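Local atomic coordinates of phage-related conserved hypothetical protein, BB2244 (Bordetella bronchiseptica, PDB entry 2BDV), a protein that is of unknown function but belongs to the SOS response-associated peptidase (SRAP) family, whose members HMCES and YedK crosslink to abasic sites in single-stranded DNA. Residues 4-9 / 101-106; 119-124 / 200-205. All blocks are in the same frame, centred on the assembly; numbering follows the deposited sequence.

Interaction 1: residues 4-9 / 101-106; sequences RIAQKS and GWYEWK
Ile5 faces Trp102 as an antiparallel, non-hydrogen-bonded pair, their CA atoms 4.0 Å apart, where the short strand 5-7, first of the four-stranded antiparallel sheet, runs along strand 101-107 with 155° between the local directions. A backbone bond lies to either side of this pair: Tyr103 N gives its hydrogen to Arg4 O at 2.9 Å, and Ala6 N reaches Gly101 O at 2.9 Å in a more bent bond. On the face shared by Ile5 and Trp102, Ile5 CG2 rests 4.0 Å from Trp102 CB, while the indole leads away and its NE1 binds Glu104 OE1 at 2.8 Å, almost straight and in the ring plane. Arg4 carries much of the side-chain contact. With CG opposite the backbone N (chi1 -155°) and the chain bent twice beyond it, Arg4 CG lies 3.6 Å from Tyr103 CD1 and the guanidinium comes against the benzo end of Trp105. Trp105 CH2 sits over the guanidinium face, 3.6 Å from Arg4 CZ, but the planes are 54° apart, so a corner of the ring rather than its flat side does the touching. Beyond the two strands, Trp105 NE1 binds Gly210 O and Tyr103 OH binds Tyr34 O. Arg4 NH2 bonds to Val209 O and Asn35 OD1; with Trp105 CH2 these limit the guanidinium's movement, and the two oxygens probably ease its buried charge.

Interaction 2: residues 119-124 / 200-205; sequences YYIHGD and FSWYPV
Tyr119 and Pro204 meet at one end of an antiparallel strand pair, in which 201-204 forms an outer strand of the four-stranded sheet and is bonded twice to Tyr120 and twice to His122 through the backbones of Tyr203 and Ser201. The proline lies over one face of the tyrosine ring in a CH-pi contact, Pro204 CB 4.1 Å from the centroid of the Tyr119 ring. Next on this face, Ile121 and Trp202 run side by side, Ile121 CG1 3.8 Å from Trp202 CB, before the indole leads off from the strand pair, touching Tyr119 and Met158. The methyl branch, Ile121 CG2, packs 3.8 Å from Phe200 CB, and the Phe200 ring continues edge-to-face onto Trp102. The opposite face carries Tyr120 and Tyr203, which point the same way with centroids 5.6 Å apart and planes turned by 62°, neither stacked nor perpendicular. Tyr203 CG sits between its backbone N and carbonyl carbon (chi1 54°), which swings the ring across to its neighbour; Tyr203 OH comes 3.2 Å from Tyr120 CD2 and makes a weak hydrogen bond to Tyr34 OH. His122 presents an edge to Tyr203 CE1 and one face to Ser201 O, and His122 CE1 lies 3.1 Å from Ser201 OG. The imidazole is held in this rotation by its own strand: His122 ND1 donates to Gly123 O at 2.7 Å, nearly in the ring plane.

From the N terminus, the chain leaves strand 5-7, runs through helix 11-18 and strands 43-46, 54-57, 73-75 and 94-99, among other elements, and returns at 101-107, where interaction 1 closes this 91-residue loop. The next step leads into strand 116-123. Interaction 2 then closes a second loop, holding strands 126-133 and 147-151 and helices 171-178 and 184-191. The two closures are in series, neither nesting nor crossing. Their inner strands are neighbours in one sheet, joined by Tyr119 N to Glu104 O (2.8 Å) and Ile121 N to Trp102 O (2.9 Å), probable hydrogen bonds. The mixed four-stranded sheet takes 73-75 and 94-99 from the first loop, 126-133 and 147-151 from the second.

Interaction 1: residues 4-9 / 101-106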
loop_
_atom_site.group_PDB
_atom_site.type_symbol
_atom_site.label_atom_id
_atom_site.label_comp_id
_atom_site.label_asym_id
_atom_site.label_seq_id
_atom_site.Cartn_x
_atom_site.Cartn_y
_atom_site.Cartn_z
ATOM N N ARG A 4 -6.258 -4.246 -4.373
ATOM C CA ARG A 4 -6.101 -5.578 -3.821
ATOM C C ARG A 4 -4.614 -5.925 -3.781
ATOM O O ARG A 4 -3.883 -5.645 -4.729
ATOM C CB ARG A 4 -6.838 -6.573 -4.720
ATOM C CG ARG A 4 -7.286 -7.854 -4.045
ATOM C CD ARG A 4 -8.506 -7.606 -3.163
ATOM N NE ARG A 4 -9.648 -7.062 -3.905
ATOM C CZ ARG A 4 -10.403 -7.753 -4.760
ATOM N NH1 ARG A 4 -11.417 -7.162 -5.380
ATOM N NH2 ARG A 4 -10.151 -9.032 -4.996
ATOM N N ILE A 5 -4.162 -6.527 -2.687
ATOM C CA ILE A 5 -2.760 -6.912 -2.578
ATOM C C ILE A 5 -2.654 -8.351 -2.087
ATOM O O ILE A 5 -3.657 -8.986 -1.741
ATOM C CB ILE A 5 -1.973 -6.037 -1.571
ATOM C CG1 ILE A 5 -2.593 -6.168 -0.186
ATOM C CG2 ILE A 5 -1.898 -4.605 -2.069
ATOM C CD1 ILE A 5 -1.782 -5.510 0.940
ATOM N N ALA A 6 -1.426 -8.856 -2.056
ATOM C CA ALA A 6 -1.173 -10.210 -1.586
ATOM C C ALA A 6 -0.028 -10.239 -0.576
ATOM O O ALA A 6 1.037 -9.675 -0.819
ATOM C CB ALA A 6 -0.852 -11.133 -2.772
ATOM N N GLN A 7 -0.274 -10.877 0.567
ATOM C CA GLN A 7 0.731 -11.042 1.616
ATOM C C GLN A 7 0.808 -12.541 1.899
ATOM O O GLN A 7 0.106 -13.065 2.772
ATOM C CB GLN A 7 0.344 -10.289 2.892
ATOM C CG GLN A 7 0.412 -8.769 2.762
ATOM C CD GLN A 7 0.163 -8.045 4.082
ATOM O OE1 GLN A 7 -0.605 -8.509 4.924
ATOM N NE2 GLN A 7 0.802 -6.888 4.256
ATOM N N LYS A 8 1.663 -13.230 1.149
ATOM C CA LYS A 8 1.817 -14.671 1.299
ATOM C C LYS A 8 3.125 -15.164 1.915
ATOM O O LYS A 8 3.218 -16.322 2.319
ATOM C CB LYS A 8 1.578 -15.353 -0.045
ATOM C CG LYS A 8 2.109 -14.611 -1.251
ATOM C CD LYS A 8 1.465 -15.172 -2.516
ATOM C CE LYS A 8 2.146 -14.656 -3.768
ATOM N NZ LYS A 8 1.535 -15.233 -5.000
ATOM N N SER A 9 4.131 -14.299 1.990
ATOM C CA SER A 9 5.400 -14.691 2.589
ATOM C C SER A 9 5.300 -14.667 4.101
ATOM O O SER A 9 4.406 -14.042 4.669
ATOM C CB SER A 9 6.522 -13.744 2.172
ATOM O OG SER A 9 6.797 -13.863 0.796
ATOM N N GLY A 101 2.814 -8.906 -4.000
ATOM C CA GLY A 101 2.281 -8.394 -5.255
ATOM C C GLY A 101 0.900 -7.763 -5.090
ATOM O O GLY A 101 0.380 -7.666 -3.975
ATOM N N TRP A 102 0.295 -7.323 -6.190
ATOM C CA TRP A 102 -1.025 -6.709 -6.122
ATOM C C TRP A 102 -1.828 -7.051 -7.376
ATOM O O TRP A 102 -1.288 -7.603 -8.343
ATOM C CB TRP A 102 -0.904 -5.179 -5.944
ATOM C CG TRP A 102 -0.394 -4.416 -7.152
ATOM C CD1 TRP A 102 -1.145 -3.788 -8.099
ATOM C CD2 TRP A 102 0.975 -4.234 -7.544
ATOM N NE1 TRP A 102 -0.337 -3.225 -9.060
ATOM C CE2 TRP A 102 0.971 -3.481 -8.745
ATOM C CE3 TRP A 102 2.208 -4.632 -7.000
ATOM C CZ2 TRP A 102 2.146 -3.118 -9.412
ATOM C CZ3 TRP A 102 3.379 -4.271 -7.664
ATOM C CH2 TRP A 102 3.335 -3.520 -8.861
ATOM N N TYR A 103 -3.118 -6.735 -7.360
ATOM C CA TYR A 103 -3.960 -7.037 -8.504
ATOM C C TYR A 103 -4.543 -5.810 -9.185
ATOM O O TYR A 103 -4.850 -4.816 -8.537
ATOM C CB TYR A 103 -5.121 -7.936 -8.093
ATOM C CG TYR A 103 -4.734 -9.189 -7.349
ATOM C CD1 TYR A 103 -4.485 -9.162 -5.975
ATOM C CD2 TYR A 103 -4.651 -10.409 -8.010
ATOM C CE1 TYR A 103 -4.171 -10.321 -5.280
ATOM C CE2 TYR A 103 -4.337 -11.573 -7.328
ATOM C CZ TYR A 103 -4.099 -11.523 -5.961
ATOM O OH TYR A 103 -3.800 -12.684 -5.289
ATOM N N GLU A 104 -4.691 -5.905 -10.504
ATOM C CA GLU A 104 -5.297 -4.861 -11.322
ATOM C C GLU A 104 -6.191 -5.589 -12.330
ATOM O O GLU A 104 -5.813 -6.630 -12.861
ATOM C CB GLU A 104 -4.240 -4.052 -12.082
ATOM C CG GLU A 104 -3.295 -3.254 -11.206
ATOM C CD GLU A 104 -2.253 -2.519 -12.013
ATOM O OE1 GLU A 104 -1.315 -1.953 -11.414
ATOM O OE2 GLU A 104 -2.376 -2.506 -13.253
ATOM N N TRP A 105 -7.370 -5.039 -12.587
ATOM C CA TRP A 105 -8.304 -5.634 -13.527
ATOM C C TRP A 105 -8.245 -4.919 -14.875
ATOM O O TRP A 105 -8.349 -3.690 -14.958
ATOM C CB TRP A 105 -9.720 -5.576 -12.954
ATOM C CG TRP A 105 -9.952 -6.558 -11.842
ATOM C CD1 TRP A 105 -10.693 -7.716 -11.899
ATOM C CD2 TRP A 105 -9.430 -6.486 -10.513
ATOM N NE1 TRP A 105 -10.661 -8.363 -10.686
ATOM C CE2 TRP A 105 -9.894 -7.632 -9.817
ATOM C CE3 TRP A 105 -8.611 -5.566 -9.838
ATOM C CZ2 TRP A 105 -9.568 -7.879 -8.478
ATOM C CZ3 TRP A 105 -8.286 -5.816 -8.500
ATOM C CH2 TRP A 105 -8.767 -6.964 -7.839
ATOM N N LYS A 106 -8.068 -5.705 -15.928
ATOM C CA LYS A 106 -7.976 -5.179 -17.278
ATOM C C LYS A 106 -9.342 -5.218 -17.948
ATOM O O LYS A 106 -9.899 -6.287 -18.175
ATOM C CB LYS A 106 -6.974 -6.011 -18.082
ATOM C CG LYS A 106 -6.723 -5.526 -19.499
ATOM C CD LYS A 106 -6.104 -4.140 -19.508
ATOM C CE LYS A 106 -5.629 -3.743 -20.904
ATOM N NZ LYS A 106 -4.539 -4.627 -21.417
#

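Interaction 2: residues 119-124 / 200-205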
loop_
_atom_site.group_PDB
_atom_site.type_symbol
_atom_site.label_atom_id
_atom_site.label_comp_id
_atom_site.label_asym_id
_atom_site.label_seq_id
_atom_site.Cartn_x
_atom_site.Cartn_y
_atom_site.Cartn_z
ATOM N N TYR A 119 -5.331 -9.414 -13.141
ATOM C CA TYR A 119 -3.920 -9.757 -13.318
ATOM C C TYR A 119 -3.199 -9.675 -11.973
ATOM O O TYR A 119 -3.587 -8.895 -11.097
ATOM C CB TYR A 119 -3.228 -8.788 -14.294
ATOM C CG TYR A 119 -3.501 -9.059 -15.753
ATOM C CD1 TYR A 119 -4.687 -8.633 -16.352
ATOM C CD2 TYR A 119 -2.598 -9.787 -16.525
ATOM C CE1 TYR A 119 -4.973 -8.930 -17.682
ATOM C CE2 TYR A 119 -2.873 -10.090 -17.857
ATOM C CZ TYR A 119 -4.065 -9.661 -18.428
ATOM O OH TYR A 119 -4.360 -9.994 -19.735
ATOM N N TYR A 120 -2.161 -10.486 -11.800
ATOM C CA TYR A 120 -1.373 -10.450 -10.569
ATOM C C TYR A 120 0.012 -9.906 -10.957
ATOM O O TYR A 120 0.639 -10.431 -11.872
ATOM C CB TYR A 120 -1.233 -11.858 -9.959
ATOM C CG TYR A 120 -0.332 -11.895 -8.737
ATOM C CD1 TYR A 120 -0.650 -11.160 -7.599
ATOM C CD2 TYR A 120 0.839 -12.647 -8.728
ATOM C CE1 TYR A 120 0.167 -11.168 -6.486
ATOM C CE2 TYR A 120 1.676 -12.666 -7.611
ATOM C CZ TYR A 120 1.329 -11.920 -6.489
ATOM O OH TYR A 120 2.125 -11.917 -5.360
ATOM N N ILE A 121 0.459 -8.846 -10.280
ATOM C CA ILE A 121 1.757 -8.207 -10.549
ATOM C C ILE A 121 2.698 -8.431 -9.372
ATOM O O ILE A 121 2.287 -8.307 -8.221
ATOM C CB ILE A 121 1.649 -6.651 -10.732
ATOM C CG1 ILE A 121 0.659 -6.286 -11.833
ATOM C CG2 ILE A 121 2.986 -6.079 -11.147
ATOM C CD1 ILE A 121 -0.768 -6.343 -11.426
ATOM N N HIS A 122 3.962 -8.748 -9.646
ATOM C CA HIS A 122 4.919 -8.971 -8.560
ATOM C C HIS A 122 6.368 -8.716 -8.971
ATOM O O HIS A 122 6.664 -8.440 -10.134
ATOM C CB HIS A 122 4.780 -10.402 -8.043
ATOM C CG HIS A 122 5.238 -11.432 -9.024
ATOM N ND1 HIS A 122 6.571 -11.683 -9.268
ATOM C CD2 HIS A 122 4.544 -12.223 -9.875
ATOM C CE1 HIS A 122 6.678 -12.582 -10.230
ATOM N NE2 HIS A 122 5.463 -12.926 -10.616
ATOM N N GLY A 123 7.261 -8.806 -7.994
ATOM C CA GLY A 123 8.676 -8.611 -8.239
ATOM C C GLY A 123 9.421 -9.903 -7.933
ATOM O O GLY A 123 8.818 -10.973 -7.893
ATOM N N ASP A 124 10.730 -9.796 -7.714
ATOM C CA ASP A 124 11.575 -10.945 -7.414
ATOM C C ASP A 124 11.697 -11.158 -5.908
ATOM O O ASP A 124 12.371 -12.078 -5.453
ATOM C CB ASP A 124 12.955 -10.737 -8.036
ATOM C CG ASP A 124 12.899 -10.664 -9.555
ATOM O OD1 ASP A 124 13.737 -9.962 -10.164
ATOM O OD2 ASP A 124 12.015 -11.322 -10.144
ATOM N N PHE A 200 9.094 -5.604 -12.325
ATOM C CA PHE A 200 7.921 -6.444 -12.106
ATOM C C PHE A 200 7.515 -7.266 -13.328
ATOM O O PHE A 200 7.778 -6.889 -14.469
ATOM C CB PHE A 200 6.712 -5.584 -11.715
ATOM C CG PHE A 200 6.998 -4.564 -10.661
ATOM C CD1 PHE A 200 7.250 -3.237 -11.005
ATOM C CD2 PHE A 200 7.013 -4.922 -9.322
ATOM C CE1 PHE A 200 7.514 -2.285 -10.026
ATOM C CE2 PHE A 200 7.278 -3.979 -8.336
ATOM C CZ PHE A 200 7.528 -2.657 -8.684
ATOM N N SER A 201 6.860 -8.389 -13.068
ATOM C CA SER A 201 6.342 -9.251 -14.115
ATOM C C SER A 201 4.904 -9.511 -13.661
ATOM O O SER A 201 4.568 -9.250 -12.504
ATOM C CB SER A 201 7.135 -10.564 -14.204
ATOM O OG SER A 201 7.043 -11.316 -13.008
ATOM N N TRP A 202 4.049 -10.003 -14.553
ATOM C CA TRP A 202 2.663 -10.262 -14.178
ATOM C C TRP A 202 1.998 -11.278 -15.078
ATOM O O TRP A 202 2.462 -11.534 -16.185
ATOM C CB TRP A 202 1.862 -8.957 -14.202
ATOM C CG TRP A 202 1.953 -8.227 -15.498
ATOM C CD1 TRP A 202 1.213 -8.449 -16.626
ATOM C CD2 TRP A 202 2.866 -7.175 -15.818
ATOM N NE1 TRP A 202 1.613 -7.598 -17.629
ATOM C CE2 TRP A 202 2.628 -6.804 -17.158
ATOM C CE3 TRP A 202 3.869 -6.508 -15.099
ATOM C CZ2 TRP A 202 3.356 -5.795 -17.800
ATOM C CZ3 TRP A 202 4.598 -5.503 -15.735
ATOM C CH2 TRP A 202 4.336 -5.157 -17.073
ATOM N N TYR A 203 0.914 -11.870 -14.590
ATOM C CA TYR A 203 0.181 -12.848 -15.377
ATOM C C TYR A 203 -1.312 -12.776 -15.054
ATOM O O TYR A 203 -1.708 -12.263 -14.003
ATOM C CB TYR A 203 0.716 -14.268 -15.119
ATOM C CG TYR A 203 0.750 -14.681 -13.661
ATOM C CD1 TYR A 203 1.896 -14.479 -12.880
ATOM C CD2 TYR A 203 -0.367 -15.241 -13.057
ATOM C CE1 TYR A 203 1.917 -14.829 -11.531
ATOM C CE2 TYR A 203 -0.360 -15.591 -11.714
ATOM C CZ TYR A 203 0.777 -15.385 -10.954
ATOM O OH TYR A 203 0.774 -15.729 -9.619
ATOM N N PRO A 204 -2.164 -13.275 -15.966
ATOM C CA PRO A 204 -3.601 -13.232 -15.701
ATOM C C PRO A 204 -3.975 -14.337 -14.724
ATOM O O PRO A 204 -3.566 -15.488 -14.901
ATOM C CB PRO A 204 -4.208 -13.444 -17.085
ATOM C CG PRO A 204 -3.232 -14.399 -17.719
ATOM C CD PRO A 204 -1.884 -13.841 -17.300
ATOM N N VAL A 205 -4.723 -13.992 -13.681
ATOM C CA VAL A 205 -5.138 -14.998 -12.716
ATOM C C VAL A 205 -6.354 -15.694 -13.315
ATOM O O VAL A 205 -7.280 -15.042 -13.788
ATOM C CB VAL A 205 -5.493 -14.364 -11.349
ATOM C CG1 VAL A 205 -6.440 -13.226 -11.546
ATOM C CG2 VAL A 205 -6.103 -15.418 -10.429
#